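Local atomic coordinates of tyrocidine synthetase 3 (Brevibacillus brevis, PDB entry 2JGP), a protein that probably forms a peptide bond of the antibiotic tyrocidine, its peptidyl carrier and condensation domains acting within a nonribosomal peptide synthetase. Residues Asn373-Pro381 / Glu393-Tyr402; Val115-Ser123 / Ser189-Glu197. All coordinates share one frame; numbering follows the deposited sequence.

Contact 1: residues Asn373-Pro381 / Glu393-Tyr402. With NA (sodium ion), chain F.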
# COMPACT_ATOMS: atom_id res chain seq x y z
N ASN A 373 3.38 -2.89 0.02
CA ASN A 373 3.92 -3.54 1.22
C ASN A 373 2.80 -3.52 2.24
O ASN A 373 1.87 -2.73 2.10
CB ASN A 373 5.13 -2.76 1.74
CG ASN A 373 5.98 -3.54 2.76
OD1 ASN A 373 5.89 -4.76 2.88
ND2 ASN A 373 6.84 -2.81 3.48
N THR A 374 2.86 -4.39 3.23
CA THR A 374 1.89 -4.36 4.32
C THR A 374 2.65 -4.20 5.63
O THR A 374 3.72 -4.81 5.83
CB THR A 374 1.02 -5.63 4.38
OG1 THR A 374 0.38 -5.84 3.12
CG2 THR A 374 -0.05 -5.51 5.46
N LEU A 375 2.13 -3.34 6.49
CA LEU A 375 2.67 -3.17 7.82
C LEU A 375 1.71 -3.81 8.81
O LEU A 375 0.50 -3.58 8.73
CB LEU A 375 2.82 -1.69 8.15
CG LEU A 375 3.55 -0.83 7.11
CD1 LEU A 375 3.56 0.62 7.58
CD2 LEU A 375 4.96 -1.35 6.85
N ALA A 376 2.24 -4.60 9.73
CA ALA A 376 1.45 -5.15 10.83
C ALA A 376 1.35 -4.08 11.91
O ALA A 376 2.30 -3.88 12.66
CB ALA A 376 2.09 -6.40 11.37
N MET A 377 0.22 -3.40 11.98
CA MET A 377 0.04 -2.30 12.91
C MET A 377 -0.57 -2.81 14.22
O MET A 377 -1.72 -3.25 14.24
CB MET A 377 -0.86 -1.23 12.29
CG MET A 377 -0.64 0.14 12.84
SD MET A 377 0.91 0.88 12.27
CE MET A 377 0.50 1.46 10.64
N ARG A 378 0.21 -2.75 15.30
CA ARG A 378 -0.22 -3.23 16.61
C ARG A 378 -0.59 -2.06 17.51
O ARG A 378 0.18 -1.12 17.67
CB ARG A 378 0.88 -4.06 17.27
CG ARG A 378 0.50 -4.64 18.63
CD ARG A 378 1.64 -5.46 19.19
NE ARG A 378 1.29 -6.13 20.44
CZ ARG A 378 1.98 -7.14 20.97
NH1 ARG A 378 3.07 -7.62 20.36
NH2 ARG A 378 1.59 -7.68 22.11
N ASN A 379 -1.77 -2.14 18.12
CA ASN A 379 -2.23 -1.13 19.06
C ASN A 379 -2.96 -1.78 20.22
O ASN A 379 -3.37 -2.94 20.14
CB ASN A 379 -3.15 -0.14 18.35
CG ASN A 379 -2.37 0.86 17.51
OD1 ASN A 379 -2.35 0.77 16.28
ND2 ASN A 379 -1.71 1.80 18.18
N LYS A 380 -3.11 -1.02 21.30
CA LYS A 380 -3.64 -1.54 22.55
C LYS A 380 -4.82 -0.71 23.04
O LYS A 380 -4.68 0.12 23.94
CB LYS A 380 -2.52 -1.60 23.59
CG LYS A 380 -1.42 -2.58 23.19
CD LYS A 380 -0.35 -2.73 24.24
CE LYS A 380 0.81 -3.57 23.71
NZ LYS A 380 1.95 -3.59 24.67
N PRO A 381 -5.99 -0.92 22.42
CA PRO A 381 -7.21 -0.22 22.81
C PRO A 381 -7.75 -0.73 24.16
O PRO A 381 -8.69 -1.53 24.21
CB PRO A 381 -8.18 -0.52 21.66
CG PRO A 381 -7.73 -1.82 21.13
CD PRO A 381 -6.23 -1.84 21.29
N GLU A 393 -1.44 7.18 20.47
CA GLU A 393 -0.66 5.95 20.38
C GLU A 393 -0.67 5.42 18.95
O GLU A 393 0.38 5.03 18.42
CB GLU A 393 -1.19 4.89 21.35
CG GLU A 393 -1.09 5.27 22.81
CD GLU A 393 -1.61 4.19 23.73
OE1 GLU A 393 -2.19 3.20 23.23
OE2 GLU A 393 -1.45 4.34 24.96
N VAL A 394 -1.84 5.43 18.32
CA VAL A 394 -2.01 5.01 16.92
C VAL A 394 -1.15 5.86 15.99
O VAL A 394 -0.50 5.33 15.09
CB VAL A 394 -3.49 5.08 16.47
CG1 VAL A 394 -3.63 4.82 14.97
CG2 VAL A 394 -4.34 4.08 17.25
N LYS A 395 -1.13 7.17 16.22
CA LYS A 395 -0.30 8.07 15.43
C LYS A 395 1.18 7.74 15.60
O LYS A 395 1.91 7.63 14.61
CB LYS A 395 -0.53 9.52 15.84
CG LYS A 395 0.49 10.49 15.28
CD LYS A 395 0.31 11.89 15.85
CE LYS A 395 1.28 12.86 15.22
NZ LYS A 395 1.01 14.25 15.66
N GLN A 396 1.61 7.61 16.85
CA GLN A 396 3.00 7.33 17.17
C GLN A 396 3.47 6.01 16.57
O GLN A 396 4.56 5.93 16.00
CB GLN A 396 3.21 7.33 18.69
CG GLN A 396 4.64 7.53 19.14
CD GLN A 396 5.29 8.76 18.52
OE1 GLN A 396 6.25 8.64 17.75
NE2 GLN A 396 4.75 9.93 18.80
N ASN A 397 2.65 4.98 16.70
CA ASN A 397 2.98 3.67 16.16
C ASN A 397 2.97 3.67 14.64
O ASN A 397 3.74 2.93 14.01
CB ASN A 397 2.01 2.61 16.71
CG ASN A 397 2.24 2.33 18.17
OD1 ASN A 397 3.37 2.43 18.67
ND2 ASN A 397 1.17 2.01 18.89
N ALA A 398 2.11 4.49 14.04
CA ALA A 398 2.05 4.62 12.59
C ALA A 398 3.31 5.29 12.06
O ALA A 398 3.94 4.79 11.13
CB ALA A 398 0.82 5.41 12.18
N LEU A 399 3.69 6.41 12.67
CA LEU A 399 4.90 7.11 12.30
C LEU A 399 6.13 6.22 12.47
O LEU A 399 7.00 6.19 11.60
CB LEU A 399 5.06 8.39 13.11
CG LEU A 399 4.05 9.50 12.80
CD1 LEU A 399 4.21 10.66 13.78
CD2 LEU A 399 4.22 9.98 11.37
N ASP A 400 6.19 5.48 13.58
CA ASP A 400 7.29 4.54 13.83
C ASP A 400 7.31 3.46 12.76
O ASP A 400 8.37 3.10 12.26
CB ASP A 400 7.16 3.89 15.22
CG ASP A 400 7.43 4.86 16.36
OD1 ASP A 400 7.96 5.96 16.12
OD2 ASP A 400 7.10 4.51 17.52
N ALA A 401 6.13 2.96 12.39
CA ALA A 401 6.00 1.95 11.35
C ALA A 401 6.50 2.48 10.00
O ALA A 401 7.29 1.82 9.32
CB ALA A 401 4.55 1.48 11.24
N TYR A 402 6.04 3.67 9.63
CA TYR A 402 6.48 4.30 8.38
C TYR A 402 7.99 4.55 8.38
O TYR A 402 8.65 4.38 7.35
CB TYR A 402 5.73 5.61 8.12
CG TYR A 402 4.22 5.49 8.04
CD1 TYR A 402 3.41 6.56 8.43
CD2 TYR A 402 3.60 4.32 7.61
CE1 TYR A 402 2.02 6.46 8.38
CE2 TYR A 402 2.20 4.23 7.56
CZ TYR A 402 1.43 5.30 7.94
OH TYR A 402 0.06 5.21 7.90
NA NA F . 7.58 8.64 16.00
O HOH W 1 -1.88 1.52 21.03
O HOH W 2 7.63 10.97 16.17
O HOH W 3 8.52 7.89 14.27

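Contact 2: residues Val115-Ser123 / Ser189-Glu197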
# COMPACT_ATOMS: atom_id res chain seq x y z
N VAL A 115 -0.36 -21.86 -7.70
CA VAL A 115 -1.24 -20.77 -7.28
C VAL A 115 -2.21 -20.33 -8.41
O VAL A 115 -2.75 -19.22 -8.38
CB VAL A 115 -0.38 -19.59 -6.76
CG1 VAL A 115 -1.21 -18.37 -6.42
CG2 VAL A 115 0.40 -20.02 -5.53
N GLY A 116 -2.44 -21.21 -9.38
CA GLY A 116 -3.39 -20.97 -10.48
C GLY A 116 -3.39 -19.56 -11.06
O GLY A 116 -2.40 -19.12 -11.65
N ILE A 117 -4.51 -18.86 -10.89
CA ILE A 117 -4.65 -17.48 -11.37
C ILE A 117 -4.71 -16.46 -10.22
O ILE A 117 -5.17 -15.33 -10.40
CB ILE A 117 -5.91 -17.32 -12.28
CG1 ILE A 117 -7.21 -17.56 -11.49
CG2 ILE A 117 -5.83 -18.27 -13.46
CD1 ILE A 117 -8.47 -17.29 -12.28
N SER A 118 -4.23 -16.86 -9.05
CA SER A 118 -4.31 -16.00 -7.86
C SER A 118 -3.45 -14.74 -7.96
O SER A 118 -3.77 -13.74 -7.31
CB SER A 118 -3.93 -16.80 -6.61
OG SER A 118 -4.02 -15.99 -5.44
N TYR A 119 -2.38 -14.78 -8.75
CA TYR A 119 -1.53 -13.60 -8.97
C TYR A 119 -1.86 -12.86 -10.27
O TYR A 119 -1.10 -11.98 -10.70
CB TYR A 119 -0.05 -13.97 -8.95
CG TYR A 119 0.47 -14.36 -7.59
CD1 TYR A 119 1.15 -15.56 -7.40
CD2 TYR A 119 0.28 -13.53 -6.49
CE1 TYR A 119 1.64 -15.91 -6.14
CE2 TYR A 119 0.75 -13.88 -5.23
CZ TYR A 119 1.43 -15.06 -5.06
OH TYR A 119 1.89 -15.40 -3.81
N ASN A 120 -2.97 -13.21 -10.91
CA ASN A 120 -3.46 -12.44 -12.04
C ASN A 120 -4.06 -11.11 -11.58
O ASN A 120 -4.53 -10.98 -10.46
CB ASN A 120 -4.49 -13.23 -12.84
CG ASN A 120 -3.87 -14.40 -13.57
OD1 ASN A 120 -3.22 -15.25 -12.95
ND2 ASN A 120 -4.04 -14.44 -14.89
N MET A 121 -4.01 -10.12 -12.48
CA MET A 121 -4.58 -8.81 -12.24
C MET A 121 -5.44 -8.42 -13.43
O MET A 121 -5.07 -7.54 -14.20
CB MET A 121 -3.46 -7.79 -12.08
CG MET A 121 -2.54 -8.04 -10.91
SD MET A 121 -1.20 -6.85 -10.82
CE MET A 121 -2.09 -5.34 -10.44
N PRO A 122 -6.59 -9.10 -13.61
CA PRO A 122 -7.46 -8.79 -14.74
C PRO A 122 -8.29 -7.53 -14.55
O PRO A 122 -8.71 -7.22 -13.44
CB PRO A 122 -8.37 -10.02 -14.82
CG PRO A 122 -8.44 -10.51 -13.42
CD PRO A 122 -7.12 -10.20 -12.79
N SER A 123 -8.54 -6.82 -15.65
CA SER A 123 -9.47 -5.70 -15.67
C SER A 123 -10.25 -5.70 -16.99
O SER A 123 -9.78 -6.24 -18.00
CB SER A 123 -8.73 -4.37 -15.52
OG SER A 123 -7.90 -4.11 -16.64
N SER A 189 -13.13 -16.53 -18.53
CA SER A 189 -12.32 -17.62 -19.10
C SER A 189 -10.96 -17.13 -19.64
O SER A 189 -10.01 -17.91 -19.73
CB SER A 189 -13.08 -18.35 -20.20
OG SER A 189 -13.26 -17.53 -21.34
N LEU A 190 -10.88 -15.85 -19.99
CA LEU A 190 -9.63 -15.27 -20.50
C LEU A 190 -8.58 -15.06 -19.40
O LEU A 190 -7.41 -14.82 -19.70
CB LEU A 190 -9.89 -13.95 -21.23
CG LEU A 190 -10.67 -14.06 -22.55
CD1 LEU A 190 -10.78 -12.71 -23.23
CD2 LEU A 190 -10.05 -15.09 -23.51
N VAL A 191 -8.99 -15.14 -18.13
CA VAL A 191 -8.05 -15.07 -17.02
C VAL A 191 -7.35 -16.43 -16.88
O VAL A 191 -7.95 -17.42 -16.45
CB VAL A 191 -8.74 -14.66 -15.70
CG1 VAL A 191 -7.70 -14.48 -14.60
CG2 VAL A 191 -9.51 -13.35 -15.90
N GLN A 192 -6.08 -16.45 -17.25
CA GLN A 192 -5.31 -17.69 -17.38
C GLN A 192 -3.92 -17.46 -16.84
O GLN A 192 -3.45 -16.32 -16.78
CB GLN A 192 -5.22 -18.10 -18.85
CG GLN A 192 -6.53 -18.57 -19.47
CD GLN A 192 -6.96 -19.93 -18.98
OE1 GLN A 192 -6.12 -20.82 -18.74
NE2 GLN A 192 -8.27 -20.12 -18.84
N PRO A 193 -3.24 -18.55 -16.43
CA PRO A 193 -1.90 -18.42 -15.87
C PRO A 193 -0.87 -17.90 -16.88
O PRO A 193 -1.07 -17.98 -18.10
CB PRO A 193 -1.56 -19.84 -15.40
CG PRO A 193 -2.52 -20.74 -16.08
CD PRO A 193 -3.71 -19.95 -16.45
N PHE A 194 0.20 -17.35 -16.34
CA PHE A 194 1.31 -16.84 -17.13
C PHE A 194 2.49 -17.77 -16.96
O PHE A 194 2.75 -18.24 -15.84
CB PHE A 194 1.71 -15.45 -16.65
CG PHE A 194 0.75 -14.37 -17.04
CD1 PHE A 194 -0.32 -14.04 -16.22
CD2 PHE A 194 0.91 -13.68 -18.23
CE1 PHE A 194 -1.21 -13.04 -16.58
CE2 PHE A 194 0.03 -12.67 -18.59
CZ PHE A 194 -1.03 -12.36 -17.77
N ASP A 195 3.20 -18.03 -18.05
CA ASP A 195 4.51 -18.65 -17.98
C ASP A 195 5.50 -17.56 -17.61
O ASP A 195 5.73 -16.63 -18.39
CB ASP A 195 4.88 -19.27 -19.33
CG ASP A 195 6.20 -20.02 -19.28
OD1 ASP A 195 7.04 -19.75 -18.39
OD2 ASP A 195 6.41 -20.88 -20.15
N LEU A 196 6.07 -17.66 -16.41
CA LEU A 196 6.94 -16.61 -15.88
C LEU A 196 8.27 -16.47 -16.64
O LEU A 196 8.99 -15.48 -16.45
CB LEU A 196 7.19 -16.84 -14.39
CG LEU A 196 6.39 -16.02 -13.38
CD1 LEU A 196 5.04 -15.47 -13.90
CD2 LEU A 196 6.22 -16.78 -12.06
N GLU A 197 8.60 -17.47 -17.47
CA GLU A 197 9.81 -17.45 -18.31
C GLU A 197 9.65 -16.65 -19.59
O GLU A 197 10.62 -16.51 -20.34
CB GLU A 197 10.20 -18.88 -18.70
CG GLU A 197 10.68 -19.73 -17.57
CD GLU A 197 11.37 -20.98 -18.06
OE1 GLU A 197 12.46 -21.28 -17.55
OE2 GLU A 197 10.83 -21.65 -18.98
O HOH W 4 -0.34 -16.63 -13.60

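Contact 1: residues Asn373-Pro381 / Glu393-Tyr402
The phenol ring of Tyr402 meets Leu375 at its edge: CD1 of Leu375 lies near the ring plane, 3.7 Å from CD2 of Tyr402, and the leucine side chain is roughly perpendicular to that of the tyrosine. One ring face, toward the rim, carries the carbonyl oxygen of Ala398, one turn earlier in the same helix. Two amides also meet across the contact: the side chains of Asn379 and Asn397 pass alongside, pointing opposite ways, with their amide planes 46° apart, while CG2 of Val394 reaches to 3.8 Å from CG of Asn379.

Between the ring and the amides lies Met377. Its CG stands opposite the backbone N (chi1 -155°), and bends at chi2 and chi3 then carry the thioether to the helix, where SD rests 3.8 Å from CB of Ala401 and CE packs on Ala398. CB of Ala401 also meets CD1 of Leu375, two residues earlier on the strand. Where the strand ends, one water bridges the segments, accepting from Lys380 N and donating to Glu393 OE1, an oxygen that also has a salt bridge with Lys385.

Away from the strand, Gln396 OE1 and Asp400 OD1, one turn apart, bind a sodium ion at 2.2 and 2.7 Å, with two waters as further ligands. Strand 373-379 runs nearly antiparallel to helix 387-403 (152°), with segment axes 8.8 Å apart. The strand pairs with strand 350-356, so the helix packs on a two-stranded antiparallel sheet as an alpha/beta layer of the condensation domain; Trp276 of helix 267-279 touches Leu375 and Ala401, and helix 329-345 meets Asn379 and Tyr402.

Contact 2: residues Val115-Ser123 / Ser189-Glu197
Asn120 and Val191 join two loops at the surface of the condensation domain, and the first of these begins with two overlapping beta turns: type II' from Val115 to Ser118, with Gly116 at positive phi, then type I from Ile117 to Asn120. The second turn delivers Asn120 to the facing loop, and its side chain illustrates how one amide can tie two irregular segments together. Segment 115-123 runs beside the family's HHxxxDG signature, the backbone of Tyr119 bonding that of His222.

From the backbone outward, CB of Asn120 rests 3.9 Å from CG1 of Val191, and CG continues past the same methyl. At the tip the amide divides its work. OD1 accepts a long bond from a water, which in turn accepts from Phe194 N at 2.9 Å and lies in the plane of the Phe194 ring, at its edge. ND2 donates a hydrogen bond to Gln192 O, 2.7 Å away, with an N-H...O angle of 158°; the oxygen lies in the amide plane, yet the donor stands well above the carbonyl plane. The same nitrogen comes near CE1 of Phe194, whose ring is turned 39° from the amide. Asp219 of strand 213-220 also accepts from ND2, so both sides of the amide group have partners, which should fix its rotation.

Apolar atoms flank this polar centre. Val191 spreads its methyls, CG1 toward Ile117 and Asn120, CG2 against CB and CG of Pro122. Arg203 bonds Pro193 O and makes a cation-pi contact with Phe194, linking the loop to strand 202-210. With CG1 set between backbone N and carbonyl carbon (chi1 65°), Ile117 touches Val191 with both branches: CD1 lies 3.7 Å from Val191 CG1, and CG2 sits near Val191 O and 4.0 Å from Pro193 CD.

Both contacts belong to the condensation domain, where they lie on opposite sides of the chain's centre, 33 Å apart between centres and about 12 Å at their nearest atoms, without touching. Both segments of contact 2 precede those of contact 1 along the chain. Contact 2 joins the loops that lead into strands 123-129 and 202-210, two members of the five-stranded mixed sheet, and sits at the surface. Contact 1 is buried and joins the two-stranded sheet of 350-356 and 373-379 to the helix that follows. One contact thus ties together the loops before two strands of one sheet, and the other covers a second sheet with a helix, in separate regions of the domain.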